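Local coordinates for protein aminopeptidase YwaD (Bacillus subtilis, PDB 6HC7) that cleaves N-terminal amino acids, notably arginine, lysine and leucine, from peptides as a secreted, monomeric two-zinc aminopeptidase of the M28 family, at residues A[87-92]-A[226-231]; A[248-253]-A[293-298]. All blocks are in the same frame, centred on the assembly; numbering follows the deposited sequence.

Interaction 1: residues A[87-92]-A[226-231]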
loop_
_atom_site.group_PDB
_atom_site.type_symbol
_atom_site.label_atom_id
_atom_site.label_comp_id
_atom_site.label_asym_id
_atom_site.label_seq_id
_atom_site.Cartn_x
_atom_site.Cartn_y
_atom_site.Cartn_z
ATOM N N VAL A 87 -20.862 -10.116 5.916
ATOM C CA VAL A 87 -19.733 -9.977 5.005
ATOM C C VAL A 87 -20.113 -9.853 3.526
ATOM O O VAL A 87 -20.732 -10.752 2.952
ATOM C CB VAL A 87 -18.761 -11.181 5.151
ATOM C CG1 VAL A 87 -17.658 -11.112 4.092
ATOM C CG2 VAL A 87 -18.165 -11.212 6.540
ATOM N N LYS A 88 -19.720 -8.743 2.912
ATOM C CA LYS A 88 -19.878 -8.555 1.474
ATOM C C LYS A 88 -18.494 -8.439 0.832
ATOM O O LYS A 88 -17.535 -8.054 1.489
ATOM C CB LYS A 88 -20.719 -7.304 1.168
ATOM C CG LYS A 88 -22.094 -7.256 1.838
ATOM C CD LYS A 88 -23.207 -7.720 0.882
ATOM C CE LYS A 88 -24.583 -7.708 1.540
ATOM N NZ LYS A 88 -24.694 -8.717 2.636
ATOM N N VAL A 89 -18.382 -8.767 -0.446
ATOM C CA VAL A 89 -17.123 -8.593 -1.143
ATOM C C VAL A 89 -17.352 -7.597 -2.266
ATOM O O VAL A 89 -18.246 -7.773 -3.088
ATOM C CB VAL A 89 -16.565 -9.944 -1.665
ATOM C CG1 VAL A 89 -17.645 -10.735 -2.363
ATOM C CG2 VAL A 89 -15.388 -9.728 -2.595
ATOM N N GLN A 90 -16.564 -6.525 -2.276
ATOM C CA GLN A 90 -16.765 -5.429 -3.218
ATOM C C GLN A 90 -15.703 -5.495 -4.309
ATOM O O GLN A 90 -14.515 -5.382 -4.014
ATOM C CB GLN A 90 -16.711 -4.078 -2.485
ATOM C CG GLN A 90 -17.216 -2.864 -3.285
ATOM C CD GLN A 90 -17.056 -1.546 -2.509
ATOM O OE1 GLN A 90 -15.959 -1.212 -2.042
ATOM N NE2 GLN A 90 -18.150 -0.798 -2.371
ATOM N N ARG A 91 -16.119 -5.697 -5.555
ATOM C CA ARG A 91 -15.178 -5.836 -6.665
ATOM C C ARG A 91 -15.051 -4.542 -7.422
ATOM O O ARG A 91 -16.034 -3.849 -7.629
ATOM C CB ARG A 91 -15.618 -6.932 -7.641
ATOM C CG ARG A 91 -15.971 -8.227 -6.992
ATOM C CD ARG A 91 -16.091 -9.353 -8.013
ATOM N NE ARG A 91 -16.382 -10.601 -7.320
ATOM C CZ ARG A 91 -15.473 -11.326 -6.671
ATOM N NH1 ARG A 91 -14.198 -10.937 -6.653
ATOM N NH2 ARG A 91 -15.840 -12.446 -6.045
ATOM N N PHE A 92 -13.844 -4.228 -7.862
ATOM C CA PHE A 92 -13.620 -3.002 -8.611
ATOM C C PHE A 92 -12.558 -3.250 -9.648
ATOM O O PHE A 92 -11.752 -4.163 -9.516
ATOM C CB PHE A 92 -13.222 -1.841 -7.679
ATOM C CG PHE A 92 -12.043 -2.141 -6.778
ATOM C CD1 PHE A 92 -12.218 -2.822 -5.569
ATOM C CD2 PHE A 92 -10.766 -1.727 -7.122
ATOM C CE1 PHE A 92 -11.129 -3.102 -4.737
ATOM C CE2 PHE A 92 -9.672 -1.999 -6.286
ATOM C CZ PHE A 92 -9.855 -2.691 -5.102
ATOM N N THR A 226 -8.962 -7.040 -11.938
ATOM C CA THR A 226 -9.822 -6.627 -10.820
ATOM C C THR A 226 -9.228 -6.955 -9.458
ATOM O O THR A 226 -8.432 -7.871 -9.303
ATOM C CB THR A 226 -11.207 -7.299 -10.860
ATOM O OG1 THR A 226 -11.037 -8.724 -10.830
ATOM C CG2 THR A 226 -12.013 -6.871 -12.091
ATOM N N SER A 227 -9.662 -6.212 -8.463
ATOM C CA SER A 227 -9.310 -6.483 -7.088
ATOM C C SER A 227 -10.601 -6.362 -6.311
ATOM O O SER A 227 -11.663 -6.174 -6.904
ATOM C CB SER A 227 -8.253 -5.498 -6.564
ATOM O OG SER A 227 -7.862 -5.812 -5.236
ATOM N N GLN A 228 -10.513 -6.417 -4.989
ATOM C CA GLN A 228 -11.705 -6.384 -4.172
ATOM C C GLN A 228 -11.451 -6.015 -2.708
ATOM O O GLN A 228 -10.410 -6.337 -2.137
ATOM C CB GLN A 228 -12.411 -7.742 -4.238
ATOM C CG GLN A 228 -11.518 -8.886 -3.819
ATOM C CD GLN A 228 -10.495 -9.240 -4.881
ATOM O OE1 GLN A 228 -10.838 -9.425 -6.055
ATOM N NE2 GLN A 228 -9.224 -9.318 -4.480
ATOM N N ASN A 229 -12.451 -5.371 -2.116
ATOM C CA ASN A 229 -12.505 -5.095 -0.686
ATOM C C ASN A 229 -13.380 -6.123 0.001
ATOM O O ASN A 229 -14.401 -6.544 -0.548
ATOM C CB ASN A 229 -13.034 -3.690 -0.446
ATOM C CG ASN A 229 -12.243 -2.646 -1.225
ATOM O OD1 ASN A 229 -11.000 -2.672 -1.263
ATOM N ND2 ASN A 229 -12.950 -1.745 -1.870
ATOM N N ILE A 230 -12.953 -6.564 1.177
ATOM C CA ILE A 230 -13.745 -7.476 1.982
ATOM C C ILE A 230 -14.271 -6.726 3.208
ATOM O O ILE A 230 -13.503 -6.306 4.062
ATOM C CB ILE A 230 -12.938 -8.718 2.410
ATOM C CG1 ILE A 230 -12.489 -9.501 1.189
ATOM C CG2 ILE A 230 -13.781 -9.658 3.259
ATOM C CD1 ILE A 230 -11.196 -9.014 0.621
ATOM N N ILE A 231 -15.591 -6.579 3.272
ATOM C CA ILE A 231 -16.273 -5.755 4.257
ATOM C C ILE A 231 -17.096 -6.604 5.207
ATOM O O ILE A 231 -17.948 -7.377 4.773
ATOM C CB ILE A 231 -17.182 -4.752 3.535
ATOM C CG1 ILE A 231 -16.416 -4.140 2.344
ATOM C CG2 ILE A 231 -17.732 -3.703 4.503
ATOM C CD1 ILE A 231 -17.266 -3.560 1.256
#
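Strands 87-92 and 226-231 run antiparallel, and their backbones are joined where Lys88, Gln90 and Phe92 face Ile231, Asn229 and Ser227, each pair exchanging two hydrogen bonds. The middle pair is tight, at 2.8 Å for both Gln90 N to Asn229 O and Asn229 N to Gln90 O. On its other side strand 226-231 pairs with strand 285-291 (Ile230 with Ala290), so 87-92 extends the sheet beside the strands of the M28 peptidase fold.

One amide bond adds to this pairing: Asn229 ND2 donates to Gln90 OE1 (3.1 Å, 161° at the hydrogen), the acceptor lying in the Asn229 amide plane although the two amides are turned 66° apart. Gln90 gets there by an extended chain, its CG opposite the backbone N (chi1 -167°). Asn229 also accepts from Gly292 N through OD1 and gives ND2 to Gly300 O. With an alanine in place of Asn229, Gln90 OE1 and both glycine backbone groups would probably lose this shared partner, and the Gln90 amide would be less firmly fixed in its rotation.

Apolar contacts flank the amides: Phe92 CZ reaches Ser227 CB at 3.5 Å, His303 of helix 299-306 meets the ring, and Ile231 CD1 rests against Gln90 CB (3.8 Å).

On the other face, Val89 CG2 lies beside Gln228 CB at 3.9 Å. The chemistry thus differs by face: amide bonds tie the strand pair to the Gly292 and Gly300 backbones, whereas the Val89 and Arg91 face has no hydrogen bond between side chains of the two strands, Gln228 and Ile230 being buried under helix 67-82 and the outer strand contributing exposed side chains.

Interaction 2: residues A[248-253]-A[293-298]. With ZN (zinc ion), chain D; ZN (zinc ion), chain E.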
loop_
_atom_site.group_PDB
_atom_site.type_symbol
_atom_site.label_atom_id
_atom_site.label_comp_id
_atom_site.label_asym_id
_atom_site.label_seq_id
_atom_site.Cartn_x
_atom_site.Cartn_y
_atom_site.Cartn_z
ATOM N N THR A 248 -9.820 -0.554 9.437
ATOM C CA THR A 248 -9.370 -0.934 8.098
ATOM C C THR A 248 -7.887 -1.246 7.993
ATOM O O THR A 248 -7.071 -0.804 8.799
ATOM C CB THR A 248 -9.703 0.143 7.063
ATOM O OG1 THR A 248 -8.953 1.334 7.329
ATOM C CG2 THR A 248 -11.205 0.446 7.058
ATOM N N ALA A 249 -7.561 -2.023 6.967
ATOM C CA ALA A 249 -6.198 -2.455 6.689
ATOM C C ALA A 249 -6.129 -3.008 5.266
ATOM O O ALA A 249 -7.030 -3.721 4.841
ATOM C CB ALA A 249 -5.765 -3.504 7.698
ATOM N N HIS A 250 -5.072 -2.705 4.520
ATOM C CA HIS A 250 -4.988 -3.274 3.196
ATOM C C HIS A 250 -4.283 -4.614 3.210
ATOM O O HIS A 250 -3.390 -4.827 4.015
ATOM C CB HIS A 250 -4.311 -2.314 2.237
ATOM C CG HIS A 250 -2.820 -2.245 2.365
ATOM N ND1 HIS A 250 -1.974 -3.104 1.694
ATOM C CD2 HIS A 250 -2.025 -1.378 3.039
ATOM C CE1 HIS A 250 -0.723 -2.777 1.963
ATOM N NE2 HIS A 250 -0.726 -1.744 2.784
ATOM N N TYR A 251 -4.711 -5.520 2.319
ATOM C CA TYR A 251 -4.234 -6.906 2.351
ATOM C C TYR A 251 -3.413 -7.300 1.115
ATOM O O TYR A 251 -3.008 -8.456 0.990
ATOM C CB TYR A 251 -5.411 -7.887 2.537
ATOM C CG TYR A 251 -6.327 -8.043 1.338
ATOM C CD1 TYR A 251 -7.370 -7.146 1.116
ATOM C CD2 TYR A 251 -6.164 -9.095 0.436
ATOM C CE1 TYR A 251 -8.213 -7.275 0.026
ATOM C CE2 TYR A 251 -7.019 -9.243 -0.669
ATOM C CZ TYR A 251 -8.040 -8.328 -0.862
ATOM O OH TYR A 251 -8.893 -8.435 -1.929
ATOM N N ASP A 252 -3.138 -6.344 0.229
ATOM C CA ASP A 252 -2.215 -6.596 -0.886
ATOM C C ASP A 252 -0.775 -6.209 -0.540
ATOM O O ASP A 252 -0.536 -5.558 0.481
ATOM C CB ASP A 252 -2.637 -5.842 -2.139
ATOM C CG ASP A 252 -2.494 -4.341 -1.988
ATOM O OD1 ASP A 252 -2.775 -3.834 -0.888
ATOM O OD2 ASP A 252 -2.122 -3.677 -2.977
ATOM N N SER A 253 0.181 -6.608 -1.382
ATOM C CA SER A 253 1.561 -6.174 -1.189
ATOM C C SER A 253 2.278 -5.943 -2.512
ATOM O O SER A 253 1.740 -6.255 -3.587
ATOM C CB SER A 253 2.333 -7.176 -0.344
ATOM O OG SER A 253 2.501 -8.403 -1.016
ATOM N N ALA A 293 -5.599 -3.680 -3.308
ATOM C CA ALA A 293 -4.938 -2.806 -4.262
ATOM C C ALA A 293 -4.616 -1.429 -3.682
ATOM O O ALA A 293 -4.729 -0.416 -4.372
ATOM C CB ALA A 293 -5.803 -2.668 -5.527
ATOM N N GLU A 294 -4.218 -1.390 -2.414
ATOM C CA GLU A 294 -3.796 -0.136 -1.799
ATOM C C GLU A 294 -2.488 0.303 -2.426
ATOM O O GLU A 294 -2.225 1.487 -2.650
ATOM C CB GLU A 294 -3.642 -0.318 -0.298
ATOM C CG GLU A 294 -3.168 0.881 0.472
ATOM C CD GLU A 294 -1.674 1.101 0.367
ATOM O OE1 GLU A 294 -1.222 2.244 0.563
ATOM O OE2 GLU A 294 -0.949 0.125 0.089
ATOM N N GLU A 295 -1.702 -0.713 -2.739
ATOM C CA GLU A 295 -0.328 -0.610 -3.162
ATOM C C GLU A 295 -0.198 -0.044 -4.575
ATOM O O GLU A 295 0.914 0.201 -5.047
ATOM C CB GLU A 295 0.283 -2.009 -3.053
ATOM C CG GLU A 295 1.701 -2.102 -2.656
ATOM C CD GLU A 295 1.997 -1.613 -1.255
ATOM O OE1 GLU A 295 2.013 -2.434 -0.304
ATOM O OE2 GLU A 295 2.270 -0.399 -1.136
ATOM N N LEU A 296 -1.335 0.165 -5.247
ATOM C CA LEU A 296 -1.360 0.788 -6.578
ATOM C C LEU A 296 -1.845 2.222 -6.517
ATOM O O LEU A 296 -2.077 2.838 -7.552
ATOM C CB LEU A 296 -2.277 0.024 -7.539
ATOM C CG LEU A 296 -1.895 -1.378 -8.009
ATOM C CD1 LEU A 296 -2.994 -1.915 -8.892
ATOM C CD2 LEU A 296 -0.579 -1.339 -8.745
ATOM N N GLY A 297 -2.048 2.740 -5.309
ATOM C CA GLY A 297 -2.552 4.088 -5.157
ATOM C C GLY A 297 -3.924 4.127 -4.507
ATOM O O GLY A 297 -4.852 4.756 -5.052
ATOM N N LEU A 298 -4.038 3.443 -3.361
ATOM C CA LEU A 298 -5.236 3.449 -2.533
ATOM C C LEU A 298 -6.486 3.102 -3.333
ATOM O O LEU A 298 -7.548 3.695 -3.121
ATOM C CB LEU A 298 -5.418 4.820 -1.884
ATOM C CG LEU A 298 -4.185 5.506 -1.288
ATOM C CD1 LEU A 298 -4.622 6.747 -0.515
ATOM C CD2 LEU A 298 -3.336 4.559 -0.409
HETATM ZN ZN ZN D . 1.018 -0.439 3.619
HETATM ZN ZN ZN E . 3.333 -0.569 0.949
HETATM O O HOH W 1 1.083 0.455 1.881
#
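Glu294 lays its carboxylate over the His250 ring, with OE2 3.3 Å above the ring centre and the two planes only 27° apart. The chain bends at chi2 (-79°) to fold the carboxylate back over the imidazole, while nearer the backbone Glu294 CB is pressed against His250 CG at 3.4 Å.

Beside this packed pair, Asp252 grips the start of the loop. Its OD2 accepts from Glu295 N through the syn lone pair (3.0 Å), and OD1 takes a weak bond from Glu294 N. OD1 also receives a weak bond from His250 ND1 (2.8 Å), so one buried carboxylate links the imidazole to the backbone N-H groups of Glu294 and Glu295, two of its three bonds being weak.

The far end of the loop is the loose side: Leu296 and Gly297, partly exposed, make practically no contact with 248-253.

At the metals, His250 NE2 binds one zinc at 2.3 Å, with water 1 on the same ion, and Glu295 binds the other, OE1 lying farther from it (2.6 Å) than OE2. Asp323 completes the first site, His401 and Glu452 the second, and Asp262 bridges both.

Glu294 OE2 lies 2.7 Å from water 1, a position consistent with the general base of M28 peptidases. A His-x-Asp sequence facing adjacent glutamates, one near the water and one on a metal, is characteristic of the co-catalytic two-zinc site of this family.

Interaction 1 is partly buried, with exposed side chains along one strand, whereas interaction 2 lies near the centre of the chain. Regular main-chain pairing dominates the first; the second depends on side-chain carboxylates, an imidazole and metal ions at the end of strand 244-250. Their centres are 12 Å apart, yet they touch: Tyr251 OH probably hydrogen-bonds Gln228 O (2.6 Å), and Phe92 packs on Ala293. Glu69 of helix 67-82 serves both, bonding Ser227 OG and Ala293 N. Strand 226-231 also pairs with strand 285-291, which leads into loop 293-298, so the strand pair backs the loop that carries the zinc-site glutamates.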